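PDB 6AD3: lovastatin nonaketide synthase mokA from Monascus pilosus, which catalyses the iterative nine-step assembly of the polyketide that leads to lovastatin (monacolin K), and is represented here by its condensation domain. Local coordinates for residues K113-S116 with K117-A121; A306-P310 with M311-R315; H336-L339 with A340-G344; R405-Y408 with G409-L412; A498-E501 with S502-I506. The protein carries 1 engineered substitution. One frame throughout, in Å; residues are numbered along the deposited sequence.

The five contacts are local, each between neighbouring turns or at a helix start, and they follow one another along the chain without nesting or crossing; no long loop is closed by any of them. Contact 1 comes first, in helix 112-125 beside the five-stranded sheet. Contact 2 turns strand 301-307 into helix 310-322, contact 3 ends helix 327-343, and contact 4 begins helix 408-414, near helix 80-91 from the start of the chain. Contact 5, in the late helix 495-512, packs directly on contacts 2 and 3, and its helix also lies on the six-stranded sheet. Contacts 1 and 3 lie on opposite sides of the chain's centre, their own centres about 48 Å apart.

Contact 1 of 5, residues K113-S116 with K117-A121; sequences KRLS and KALRA
R120 lies over the carbonyl of S116 and shares a water with S116 OG and K113 O, so that the polar side of this helical segment is organised by a single solvent molecule. The water donates to K113 O at 2.7 Å and accepts from R120 NH2 at 3.0 Å, lying in the plane of the guanidinium at its edge; a further hydrogen bond joins it to S116 OG at 3.1 Å. The bend in the arginine chain (chi3 -46°) lays the guanidinium above the backbone, so that one face covers S116 O and K117 CA. S116 OG is also bonded to A112 O, one turn earlier, which ties the serine to its own helix as well as to the water. R114 points elsewhere: its NH2 is bonded to Y227 O, and the guanidinium makes a cation-pi contact with the Y227 ring.

The backbone supplies the regular part, with K117, A118, L119 and R120 donating to the carbonyls four residues earlier; the bond from L119 N to L115 O, 2.9 Å long, is a representative one.

Apolar contact is made by two leucines one turn apart. L119 brings CD1 to within 3.8 Å of L115 CG, and the two side chains meet at a slant. L115 has CG anti to its nitrogen (chi1 174°), which carries the branch back toward L119.

Around the amphipathic helix 112-125, S116, L119 and R120 rest on V157 of strand 157-161, while A118 and L119 face L226 and A223 of helix 213-227.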
loop_
_atom_site.group_PDB
_atom_site.type_symbol
_atom_site.label_atom_id
_atom_site.label_comp_id
_atom_site.label_asym_id
_atom_site.label_seq_id
_atom_site.Cartn_x
_atom_site.Cartn_y
_atom_site.Cartn_z
ATOM N N LYS A 113 15.843 0.734 -27.160
ATOM C CA LYS A 113 15.050 -0.152 -27.989
ATOM C C LYS A 113 14.800 -1.494 -27.294
ATOM O O LYS A 113 13.671 -2.010 -27.297
ATOM C CB LYS A 113 15.738 -0.359 -29.351
ATOM C CG LYS A 113 15.583 0.843 -30.261
ATOM C CD LYS A 113 16.473 0.754 -31.498
ATOM C CE LYS A 113 16.098 1.824 -32.517
ATOM N NZ LYS A 113 15.963 1.273 -33.897
ATOM N N ARG A 114 15.824 -2.014 -26.631
ATOM C CA ARG A 114 15.673 -3.286 -25.919
ATOM C C ARG A 114 14.738 -3.162 -24.736
ATOM O O ARG A 114 13.935 -4.082 -24.471
ATOM C CB ARG A 114 17.005 -3.847 -25.477
ATOM C CG ARG A 114 17.835 -4.354 -26.641
ATOM C CD ARG A 114 19.248 -4.683 -26.223
ATOM N NE ARG A 114 19.280 -5.748 -25.251
ATOM C CZ ARG A 114 20.338 -6.063 -24.515
ATOM N NH1 ARG A 114 21.441 -5.336 -24.578
ATOM N NH2 ARG A 114 20.272 -7.086 -23.678
ATOM N N LEU A 115 14.878 -2.075 -23.981
ATOM C CA LEU A 115 13.997 -1.837 -22.843
ATOM C C LEU A 115 12.551 -1.660 -23.305
ATOM O O LEU A 115 11.643 -2.251 -22.734
ATOM C CB LEU A 115 14.441 -0.630 -22.055
ATOM C CG LEU A 115 13.498 -0.211 -20.921
ATOM C CD1 LEU A 115 13.562 -1.265 -19.845
ATOM C CD2 LEU A 115 13.848 1.165 -20.348
ATOM N N SER A 116 12.333 -0.858 -24.346
ATOM C CA SER A 116 10.989 -0.611 -24.776
ATOM C C SER A 116 10.332 -1.903 -25.335
ATOM O O SER A 116 9.192 -2.188 -25.020
ATOM C CB SER A 116 10.897 0.592 -25.712
ATOM O OG SER A 116 11.483 0.285 -26.920
ATOM N N LYS A 117 11.111 -2.760 -25.982
ATOM C CA LYS A 117 10.613 -4.031 -26.438
ATOM C C LYS A 117 10.244 -4.944 -25.259
ATOM O O LYS A 117 9.213 -5.654 -25.283
ATOM C CB LYS A 117 11.662 -4.731 -27.283
ATOM C CG LYS A 117 11.190 -6.078 -27.800
ATOM C CD LYS A 117 11.978 -6.492 -29.038
ATOM C CE LYS A 117 13.071 -7.474 -28.690
ATOM N NZ LYS A 117 12.640 -8.855 -29.032
ATOM N N ALA A 118 11.080 -4.916 -24.230
ATOM C CA ALA A 118 10.798 -5.685 -23.028
ATOM C C ALA A 118 9.502 -5.250 -22.394
ATOM O O ALA A 118 8.651 -6.086 -22.053
ATOM C CB ALA A 118 11.944 -5.572 -22.031
ATOM N N LEU A 119 9.345 -3.951 -22.204
ATOM C CA LEU A 119 8.169 -3.447 -21.522
ATOM C C LEU A 119 6.914 -3.641 -22.377
ATOM O O LEU A 119 5.874 -4.012 -21.863
ATOM C CB LEU A 119 8.339 -1.970 -21.132
ATOM C CG LEU A 119 9.420 -1.692 -20.065
ATOM C CD1 LEU A 119 9.834 -0.240 -20.008
ATOM C CD2 LEU A 119 8.912 -2.173 -18.705
ATOM N N ARG A 120 7.038 -3.532 -23.701
ATOM C CA ARG A 120 5.897 -3.849 -24.560
ATOM C C ARG A 120 5.420 -5.307 -24.411
ATOM O O ARG A 120 4.225 -5.590 -24.458
ATOM C CB ARG A 120 6.195 -3.489 -26.043
ATOM C CG ARG A 120 6.136 -1.993 -26.296
ATOM C CD ARG A 120 6.167 -1.658 -27.796
ATOM N NE ARG A 120 7.193 -2.392 -28.530
ATOM C CZ ARG A 120 8.438 -1.965 -28.724
ATOM N NH1 ARG A 120 8.799 -0.748 -28.343
ATOM N NH2 ARG A 120 9.295 -2.719 -29.393
ATOM N N ALA A 121 6.361 -6.215 -24.173
ATOM C CA ALA A 121 6.051 -7.627 -24.012
ATOM C C ALA A 121 5.376 -7.891 -22.683
ATOM O O ALA A 121 4.435 -8.687 -22.630
ATOM C CB ALA A 121 7.307 -8.480 -24.157
HETATM O O HOH W 1 12.029 -1.467 -29.376
#

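Contact 2 of 5, residues A306-P310 with M311-R315; sequences ARLDP and MVAFR
P310 occupies the first turn of helix 310-322, and its carbonyl closes that turn by accepting from F314 N at 2.9 Å. The proline ring lies against the peptide that follows, with CB 3.3 Å from M311 N. As the first helical residue it has no N-H to offer, so nothing is lost where the helix has no preceding carbonyl to receive one.

M311 comes next and meets the D309 carboxylate through its backbone N and CB. Its CB lies 3.2 Å from D309 OD2, and the same oxygen takes a weak bond from M311 N at 2.9 Å, bent to 128°. Beyond CB the methionine leads outward, folded at chi2 and chi3, and is exposed. D309 is at the N-cap position, and its OD2 also accepts from V312 N at 3.0 Å through its anti lone pair; an aspartate CG anti to its own nitrogen (chi1 179°) is what swings the carboxylate over the helix start. One oxygen thus serves two backbone N-H groups of a strand-to-helix turn, where the helix dipole would be expected to favour a negative charge.

V312 is the apolar counterpart. Its two methyls divide the work: CG2 sits 3.8 Å from D309 CB, whereas CG1 is 4.0 Å from L308 CD1, the leucine and valine crossing at about a right angle. L308 sends its other methyl, CD2, toward A313, and both L308 and A313 also rest on P480. V312 also touches S511 of helix 495-512.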
loop_
_atom_site.group_PDB
_atom_site.type_symbol
_atom_site.label_atom_id
_atom_site.label_comp_id
_atom_site.label_asym_id
_atom_site.label_seq_id
_atom_site.Cartn_x
_atom_site.Cartn_y
_atom_site.Cartn_z
ATOM N N ALA A 306 12.638 8.474 7.029
ATOM C CA ALA A 306 14.004 8.267 7.606
ATOM C C ALA A 306 14.490 6.844 7.451
ATOM O O ALA A 306 13.712 5.909 7.422
ATOM C CB ALA A 306 14.027 8.646 9.059
ATOM N N ARG A 307 15.808 6.694 7.363
ATOM C CA ARG A 307 16.465 5.407 7.465
ATOM C C ARG A 307 16.743 5.088 8.895
ATOM O O ARG A 307 17.273 5.930 9.640
ATOM C CB ARG A 307 17.830 5.479 6.800
ATOM C CG ARG A 307 17.766 5.475 5.354
ATOM C CD ARG A 307 17.893 4.088 4.797
ATOM N NE ARG A 307 17.833 4.276 3.380
ATOM C CZ ARG A 307 17.248 3.476 2.526
ATOM N NH1 ARG A 307 16.950 2.239 2.853
ATOM N NH2 ARG A 307 17.188 3.853 1.270
ATOM N N LEU A 308 16.543 3.834 9.245
ATOM C CA LEU A 308 16.800 3.379 10.596
ATOM C C LEU A 308 18.278 3.021 10.705
ATOM O O LEU A 308 18.848 2.455 9.773
ATOM C CB LEU A 308 15.946 2.162 10.907
ATOM C CG LEU A 308 16.000 1.640 12.321
ATOM C CD1 LEU A 308 15.423 2.632 13.326
ATOM C CD2 LEU A 308 15.276 0.297 12.406
ATOM N N ASP A 309 18.883 3.435 11.822
ATOM C CA ASP A 309 20.246 3.047 12.207
ATOM C C ASP A 309 20.449 1.541 12.051
ATOM O O ASP A 309 19.661 0.758 12.562
ATOM C CB ASP A 309 20.465 3.453 13.666
ATOM C CG ASP A 309 21.844 3.066 14.184
ATOM O OD1 ASP A 309 22.773 3.858 14.032
ATOM O OD2 ASP A 309 21.952 2.047 14.850
ATOM N N PRO A 310 21.609 1.130 11.502
ATOM C CA PRO A 310 21.787 -0.284 11.234
ATOM C C PRO A 310 22.032 -1.130 12.477
ATOM O O PRO A 310 21.629 -2.305 12.513
ATOM C CB PRO A 310 23.010 -0.317 10.300
ATOM C CG PRO A 310 23.732 0.958 10.563
ATOM C CD PRO A 310 22.620 1.946 10.789
ATOM N N MET A 311 22.460 -0.500 13.568
ATOM C CA MET A 311 22.615 -1.250 14.818
ATOM C C MET A 311 21.283 -1.462 15.499
ATOM O O MET A 311 21.056 -2.508 16.106
ATOM C CB MET A 311 23.620 -0.583 15.763
ATOM C CG MET A 311 25.047 -0.988 15.467
ATOM S SD MET A 311 25.308 -2.791 15.677
ATOM C CE MET A 311 24.428 -3.086 17.159
ATOM N N VAL A 312 20.361 -0.504 15.328
ATOM C CA VAL A 312 18.997 -0.696 15.842
ATOM C C VAL A 312 18.300 -1.809 15.059
ATOM O O VAL A 312 17.669 -2.711 15.643
ATOM C CB VAL A 312 18.159 0.598 15.769
ATOM C CG1 VAL A 312 16.754 0.331 16.249
ATOM C CG2 VAL A 312 18.808 1.706 16.604
ATOM N N ALA A 313 18.475 -1.807 13.762
ATOM C CA ALA A 313 17.912 -2.894 12.914
ATOM C C ALA A 313 18.449 -4.260 13.281
ATOM O O ALA A 313 17.684 -5.252 13.344
ATOM C CB ALA A 313 18.168 -2.616 11.467
ATOM N N PHE A 314 19.743 -4.303 13.572
ATOM C CA PHE A 314 20.413 -5.534 14.015
ATOM C C PHE A 314 19.838 -6.034 15.329
ATOM O O PHE A 314 19.541 -7.235 15.469
ATOM C CB PHE A 314 21.927 -5.304 14.115
ATOM C CG PHE A 314 22.677 -6.445 14.776
ATOM C CD1 PHE A 314 23.008 -7.575 14.049
ATOM C CD2 PHE A 314 22.944 -6.413 16.114
ATOM C CE1 PHE A 314 23.663 -8.630 14.654
ATOM C CE2 PHE A 314 23.626 -7.450 16.729
ATOM C CZ PHE A 314 23.998 -8.549 15.989
ATOM N N ARG A 315 19.697 -5.153 16.326
ATOM C CA ARG A 315 19.137 -5.551 17.604
ATOM C C ARG A 315 17.708 -6.049 17.447
ATOM O O ARG A 315 17.282 -6.980 18.125
ATOM C CB ARG A 315 19.172 -4.393 18.608
ATOM C CG ARG A 315 20.580 -4.043 19.049
ATOM C CD ARG A 315 20.617 -3.095 20.234
ATOM N NE ARG A 315 21.990 -2.620 20.377
ATOM C CZ ARG A 315 22.433 -1.479 19.868
ATOM N NH1 ARG A 315 21.551 -0.533 19.531
ATOM N NH2 ARG A 315 23.745 -1.212 19.875
#

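Contact 3 of 5, residues H336-L339 with A340-G344; sequences HVLL and ARLTG
T343 and L339 meet in the last turn of helix 327-343, a C-terminal helix end at which the chain leaves helical geometry through G344 with positive phi. L339 O is gripped twice. T343 OG1 donates to it at 2.7 Å, and T343 N at 3.0 Å, the two donors coming from opposite faces of the carbonyl plane. A chi1 of 61° turns the hydroxyl between the threonine's nitrogen and carbonyl carbon and back toward that oxygen. OG1 accepts in turn from S345 N, so a single hydroxyl serves an acceptor inside the helix and a donor beyond its end.

Earlier carbonyls are satisfied in the ordinary way: H336 O by A340 N, V337 O by R341 N, L338 O by L342 N. The polar ends of the side chains look outside. H336 ND1 is bonded to H389 NE2, and its ring stacks on F377. R341 reaches L518 O with NH2, its chain extended alongside V337, whose CG1 approaches NE to 3.8 Å. L342 also shares a backbone bond with L281. On the apolar side of the turn, L338 CD1 nestles against L342 CG at 3.7 Å.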
loop_
_atom_site.group_PDB
_atom_site.type_symbol
_atom_site.label_atom_id
_atom_site.label_comp_id
_atom_site.label_asym_id
_atom_site.label_seq_id
_atom_site.Cartn_x
_atom_site.Cartn_y
_atom_site.Cartn_z
ATOM N N HIS A 336 2.196 0.023 17.686
ATOM C CA HIS A 336 1.036 -0.024 18.548
ATOM C C HIS A 336 1.309 0.666 19.877
ATOM O O HIS A 336 0.485 1.465 20.350
ATOM C CB HIS A 336 0.606 -1.466 18.794
ATOM C CG HIS A 336 -0.373 -1.606 19.903
ATOM N ND1 HIS A 336 0.003 -1.982 21.179
ATOM C CD2 HIS A 336 -1.668 -1.227 19.988
ATOM C CE1 HIS A 336 -1.034 -1.876 21.989
ATOM N NE2 HIS A 336 -2.062 -1.414 21.296
ATOM N N VAL A 337 2.461 0.357 20.500
ATOM C CA VAL A 337 2.791 0.980 21.791
ATOM C C VAL A 337 2.889 2.502 21.710
ATOM O O VAL A 337 2.325 3.204 22.528
ATOM C CB VAL A 337 4.101 0.431 22.358
ATOM C CG1 VAL A 337 4.537 1.222 23.581
ATOM C CG2 VAL A 337 3.939 -1.055 22.679
ATOM N N LEU A 338 3.472 3.027 20.633
ATOM C CA LEU A 338 3.586 4.442 20.486
ATOM C C LEU A 338 2.212 5.086 20.272
ATOM O O LEU A 338 1.903 6.135 20.842
ATOM C CB LEU A 338 4.527 4.768 19.329
ATOM C CG LEU A 338 4.735 6.251 19.088
ATOM C CD1 LEU A 338 5.183 6.971 20.356
ATOM C CD2 LEU A 338 5.750 6.446 17.976
ATOM N N LEU A 339 1.368 4.449 19.465
ATOM C CA LEU A 339 0.044 4.969 19.233
ATOM C C LEU A 339 -0.733 5.021 20.543
ATOM O O LEU A 339 -1.460 5.987 20.809
ATOM C CB LEU A 339 -0.700 4.136 18.214
ATOM C CG LEU A 339 -0.194 4.270 16.770
ATOM C CD1 LEU A 339 -0.800 3.180 15.897
ATOM C CD2 LEU A 339 -0.548 5.612 16.206
ATOM N N ALA A 340 -0.639 3.955 21.331
ATOM C CA ALA A 340 -1.334 3.936 22.618
ATOM C C ALA A 340 -0.802 5.061 23.516
ATOM O O ALA A 340 -1.588 5.742 24.211
ATOM C CB ALA A 340 -1.165 2.585 23.297
ATOM N N ARG A 341 0.516 5.205 23.594
ATOM C CA ARG A 341 1.088 6.290 24.396
ATOM C C ARG A 341 0.584 7.640 23.989
ATOM O O ARG A 341 0.248 8.445 24.831
ATOM C CB ARG A 341 2.599 6.312 24.350
ATOM C CG ARG A 341 3.268 5.155 25.031
ATOM C CD ARG A 341 4.760 5.380 25.136
ATOM N NE ARG A 341 5.378 4.246 25.804
ATOM C CZ ARG A 341 6.674 4.152 26.044
ATOM N NH1 ARG A 341 7.481 5.131 25.646
ATOM N NH2 ARG A 341 7.152 3.121 26.725
ATOM N N LEU A 342 0.617 7.940 22.700
ATOM C CA LEU A 342 0.335 9.284 22.235
ATOM C C LEU A 342 -1.156 9.633 22.266
ATOM O O LEU A 342 -1.506 10.796 22.295
ATOM C CB LEU A 342 0.872 9.489 20.814
ATOM C CG LEU A 342 2.375 9.437 20.624
ATOM C CD1 LEU A 342 2.708 9.563 19.127
ATOM C CD2 LEU A 342 3.035 10.543 21.439
ATOM N N THR A 343 -2.027 8.623 22.202
ATOM C CA THR A 343 -3.465 8.862 22.158
ATOM C C THR A 343 -4.141 8.687 23.504
ATOM O O THR A 343 -5.232 9.200 23.704
ATOM C CB THR A 343 -4.180 7.909 21.183
ATOM O OG1 THR A 343 -3.993 6.558 21.602
ATOM C CG2 THR A 343 -3.646 8.083 19.786
ATOM N N GLY A 344 -3.560 7.866 24.368
ATOM C CA GLY A 344 -4.230 7.414 25.584
ATOM C C GLY A 344 -5.333 6.369 25.400
ATOM O O GLY A 344 -6.124 6.150 26.292
#

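Contact 4 of 5, residues R405-Y408 with G409-L412; sequences RVPY and GVLL
Y408 and L412 meet on the tight side of this contact, one turn apart at the start of helix 408-414. Y408 O accepts from L412 N at 2.8 Å with an almost straight bond (172°). The tyrosine ring is held close to the backbone because its CG sits in the crowded position between the nitrogen and the carbonyl carbon (chi1 74°); Y408 CG is consequently only 3.2 Å from G409 N. Beyond the backbone bond, L412 CD2 touches the ring at Y408 CD2, 3.6 Å away, and lies near CE2 as well, the two side chains being inclined to each other. Both torsions of L412 are far from the usual staggered values, so the exact place of this methyl is less certain than the bond and the ring.

The other side is looser. P407 O receives V410 N at 3.0 Å, but the bond is weak and bent to 133°. P407 and V410 run side by side, with P407 CB 3.9 Å from V410 CG1, a distance to be taken with the same caution because the valine's first torsion is nearly eclipsed. Y408, G409 and V410 are all partly exposed, whereas L411 and L412 are buried.

L80 of helix 80-91 lies against P407 and V410, while W262 of helix 256-266 meets L411. The arrangement is a helix N terminus with P407 at the N-cap, its carbonyl receiving the weak bond from V410 N, while N371 of strand 371-377 holds the incoming chain through V406 O and Y408 N.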
loop_
_atom_site.group_PDB
_atom_site.type_symbol
_atom_site.label_atom_id
_atom_site.label_comp_id
_atom_site.label_asym_id
_atom_site.label_seq_id
_atom_site.Cartn_x
_atom_site.Cartn_y
_atom_site.Cartn_z
ATOM N N ARG A 405 -7.927 -13.823 3.754
ATOM C CA ARG A 405 -8.443 -13.788 2.381
ATOM C C ARG A 405 -9.632 -12.844 2.172
ATOM O O ARG A 405 -10.047 -12.602 1.047
ATOM C CB ARG A 405 -8.860 -15.174 1.945
ATOM C CG ARG A 405 -7.717 -16.150 1.777
ATOM C CD ARG A 405 -8.271 -17.521 1.387
ATOM N NE ARG A 405 -7.467 -18.631 1.895
ATOM C CZ ARG A 405 -6.457 -19.181 1.230
ATOM N NH1 ARG A 405 -6.100 -18.706 0.042
ATOM N NH2 ARG A 405 -5.797 -20.203 1.756
ATOM N N VAL A 406 -10.158 -12.267 3.233
ATOM C CA VAL A 406 -11.286 -11.397 3.098
ATOM C C VAL A 406 -10.875 -9.975 2.678
ATOM O O VAL A 406 -10.203 -9.283 3.442
ATOM C CB VAL A 406 -12.070 -11.313 4.403
ATOM C CG1 VAL A 406 -13.290 -10.439 4.216
ATOM C CG2 VAL A 406 -12.486 -12.693 4.829
ATOM N N PRO A 407 -11.312 -9.529 1.483
ATOM C CA PRO A 407 -11.032 -8.132 1.102
ATOM C C PRO A 407 -11.726 -7.148 2.079
ATOM O O PRO A 407 -12.875 -7.371 2.461
ATOM C CB PRO A 407 -11.642 -8.021 -0.287
ATOM C CG PRO A 407 -11.623 -9.426 -0.832
ATOM C CD PRO A 407 -11.896 -10.290 0.368
ATOM N N TYR A 408 -10.990 -6.186 2.617
ATOM C CA TYR A 408 -11.506 -5.418 3.776
ATOM C C TYR A 408 -12.810 -4.670 3.414
ATOM O O TYR A 408 -13.677 -4.490 4.262
ATOM C CB TYR A 408 -10.469 -4.464 4.356
ATOM C CG TYR A 408 -10.223 -3.242 3.527
ATOM C CD1 TYR A 408 -9.392 -3.286 2.412
ATOM C CD2 TYR A 408 -10.732 -2.037 3.895
ATOM C CE1 TYR A 408 -9.135 -2.151 1.645
ATOM C CE2 TYR A 408 -10.512 -0.884 3.120
ATOM C CZ TYR A 408 -9.634 -0.953 2.041
ATOM O OH TYR A 408 -9.482 0.175 1.271
ATOM N N GLY A 409 -12.960 -4.263 2.148
ATOM C CA GLY A 409 -14.182 -3.571 1.725
ATOM C C GLY A 409 -15.425 -4.433 1.896
ATOM O O GLY A 409 -16.514 -3.925 2.221
ATOM N N VAL A 410 -15.294 -5.749 1.719
ATOM C CA VAL A 410 -16.476 -6.578 1.989
ATOM C C VAL A 410 -16.799 -6.695 3.462
ATOM O O VAL A 410 -17.976 -6.589 3.839
ATOM C CB VAL A 410 -16.614 -7.917 1.205
ATOM C CG1 VAL A 410 -15.521 -8.205 0.241
ATOM C CG2 VAL A 410 -17.050 -9.098 2.073
ATOM N N LEU A 411 -15.779 -6.666 4.313
ATOM C CA LEU A 411 -16.020 -6.554 5.779
ATOM C C LEU A 411 -16.694 -5.249 6.133
ATOM O O LEU A 411 -17.674 -5.205 6.897
ATOM C CB LEU A 411 -14.718 -6.673 6.546
ATOM C CG LEU A 411 -14.874 -6.663 8.053
ATOM C CD1 LEU A 411 -15.687 -7.859 8.531
ATOM C CD2 LEU A 411 -13.529 -6.626 8.749
ATOM N N LEU A 412 -16.134 -4.156 5.664
ATOM C CA LEU A 412 -16.708 -2.869 5.950
ATOM C C LEU A 412 -18.208 -2.812 5.599
ATOM O O LEU A 412 -19.019 -2.278 6.372
ATOM C CB LEU A 412 -15.967 -1.800 5.166
ATOM C CG LEU A 412 -14.898 -0.982 5.868
ATOM C CD1 LEU A 412 -14.379 -1.435 7.191
ATOM C CD2 LEU A 412 -13.822 -0.476 4.940
#

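Contact 5 of 5, residues A498-E501 with S502-I506; sequences AFLE and SYISI
A498 and S502 begin the series: S502 N donates to A498 O at 3.0 Å, and the serine's CB lies beside the carbonyl oxygens of A498 and F499. From here each residue of 498-501 meets its partner one turn later.

F499 O accepts from Y503 N at 2.8 Å. The nearest approach between the two side chains is F499 CE1 to Y503 CB, 4.4 Å. The tyrosine extends away from this point, and its hydroxyl donates to Y331 O in helix 327-343, which satisfies a polar group on an otherwise buried residue.

L500 takes the apolar position. Its carbonyl receives I504 N, and the isoleucine, with CG1 beside its own nitrogen (chi1 -71°), brings that atom to 3.3 Å from L500 O. The CD1 methyls of L500 and I504 then touch at 4.1 Å, with the side chains inclined to each other.

E501 closes the set. Its carbonyl oxygen, E501 O, accepts from S505 N at 3.0 Å. The serine hydroxyl is near the same acceptor, S505 OG lying 3.1 Å from E501 O. The glutamate chain itself extends outward and is exposed, so this edge of the helix is polar.

Helix 495-512 is consequently amphipathic, and its inner side lies on the six-stranded sheet: F499 rests on V484, while L500, Y503 and I504 all meet L482 of strand 481-487. L500 also reaches A304 and, with I504, A306 of strand 301-307, and F499 touches Y335 of helix 327-343, which packs on the same helix through L338 as well.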
loop_
_atom_site.group_PDB
_atom_site.type_symbol
_atom_site.label_atom_id
_atom_site.label_comp_id
_atom_site.label_asym_id
_atom_site.label_seq_id
_atom_site.Cartn_x
_atom_site.Cartn_y
_atom_site.Cartn_z
ATOM N N ALA A 498 7.981 14.448 13.976
ATOM C CA ALA A 498 7.928 14.271 15.414
ATOM C C ALA A 498 7.497 12.824 15.783
ATOM O O ALA A 498 8.116 12.172 16.605
ATOM C CB ALA A 498 6.991 15.299 16.048
ATOM N N PHE A 499 6.516 12.285 15.068
ATOM C CA PHE A 499 6.126 10.891 15.254
ATOM C C PHE A 499 7.223 9.923 14.887
ATOM O O PHE A 499 7.533 8.995 15.627
ATOM C CB PHE A 499 4.866 10.570 14.443
ATOM C CG PHE A 499 4.325 9.200 14.699
ATOM C CD1 PHE A 499 4.814 8.106 14.016
ATOM C CD2 PHE A 499 3.310 8.998 15.603
ATOM C CE1 PHE A 499 4.315 6.833 14.259
ATOM C CE2 PHE A 499 2.796 7.727 15.828
ATOM C CZ PHE A 499 3.329 6.635 15.169
ATOM N N LEU A 500 7.854 10.165 13.759
ATOM C CA LEU A 500 8.916 9.299 13.282
ATOM C C LEU A 500 10.098 9.290 14.246
ATOM O O LEU A 500 10.658 8.215 14.551
ATOM C CB LEU A 500 9.324 9.759 11.881
ATOM C CG LEU A 500 10.427 9.125 11.092
ATOM C CD1 LEU A 500 10.212 7.636 10.993
ATOM C CD2 LEU A 500 10.470 9.769 9.721
ATOM N N GLU A 501 10.424 10.451 14.812
ATOM C CA GLU A 501 11.509 10.534 15.777
ATOM C C GLU A 501 11.161 9.741 17.024
ATOM O O GLU A 501 12.019 9.085 17.599
ATOM C CB GLU A 501 11.810 11.990 16.137
ATOM C CG GLU A 501 12.556 12.731 15.021
ATOM C CD GLU A 501 12.765 14.214 15.298
ATOM O OE1 GLU A 501 13.522 14.831 14.509
ATOM O OE2 GLU A 501 12.027 14.817 16.145
ATOM N N SER A 502 9.938 9.916 17.519
ATOM C CA SER A 502 9.471 9.154 18.699
ATOM C C SER A 502 9.444 7.648 18.467
ATOM O O SER A 502 9.774 6.857 19.350
ATOM C CB SER A 502 8.101 9.645 19.162
ATOM O OG SER A 502 8.222 10.942 19.708
ATOM N N TYR A 503 9.106 7.254 17.242
ATOM C CA TYR A 503 9.059 5.857 16.880
ATOM C C TYR A 503 10.462 5.263 16.829
ATOM O O TYR A 503 10.715 4.184 17.388
ATOM C CB TYR A 503 8.336 5.712 15.534
ATOM C CG TYR A 503 8.183 4.277 15.081
ATOM C CD1 TYR A 503 7.478 3.347 15.849
ATOM C CD2 TYR A 503 8.716 3.861 13.880
ATOM C CE1 TYR A 503 7.342 2.027 15.445
ATOM C CE2 TYR A 503 8.622 2.528 13.479
ATOM C CZ TYR A 503 7.904 1.627 14.254
ATOM O OH TYR A 503 7.824 0.307 13.866
ATOM N N ILE A 504 11.392 5.981 16.230
ATOM C CA ILE A 504 12.772 5.515 16.181
ATOM C C ILE A 504 13.345 5.394 17.594
ATOM O O ILE A 504 14.004 4.373 17.959
ATOM C CB ILE A 504 13.641 6.436 15.304
ATOM C CG1 ILE A 504 13.241 6.236 13.836
ATOM C CG2 ILE A 504 15.130 6.146 15.499
ATOM C CD1 ILE A 504 13.807 7.280 12.904
ATOM N N SER A 505 13.050 6.384 18.423
ATOM C CA SER A 505 13.439 6.307 19.844
ATOM C C SER A 505 12.893 5.069 20.551
ATOM O O SER A 505 13.618 4.369 21.299
ATOM C CB SER A 505 13.052 7.608 20.586
ATOM O OG SER A 505 13.831 8.708 20.100
ATOM N N ILE A 506 11.636 4.767 20.324
ATOM C CA ILE A 506 10.997 3.655 21.001
ATOM C C ILE A 506 11.529 2.315 20.488
ATOM O O ILE A 506 11.726 1.389 21.270
ATOM C CB ILE A 506 9.421 3.763 20.943
ATOM C CG1 ILE A 506 8.829 3.488 22.323
ATOM C CG2 ILE A 506 8.824 2.856 19.905
ATOM C CD1 ILE A 506 7.300 3.450 22.369
#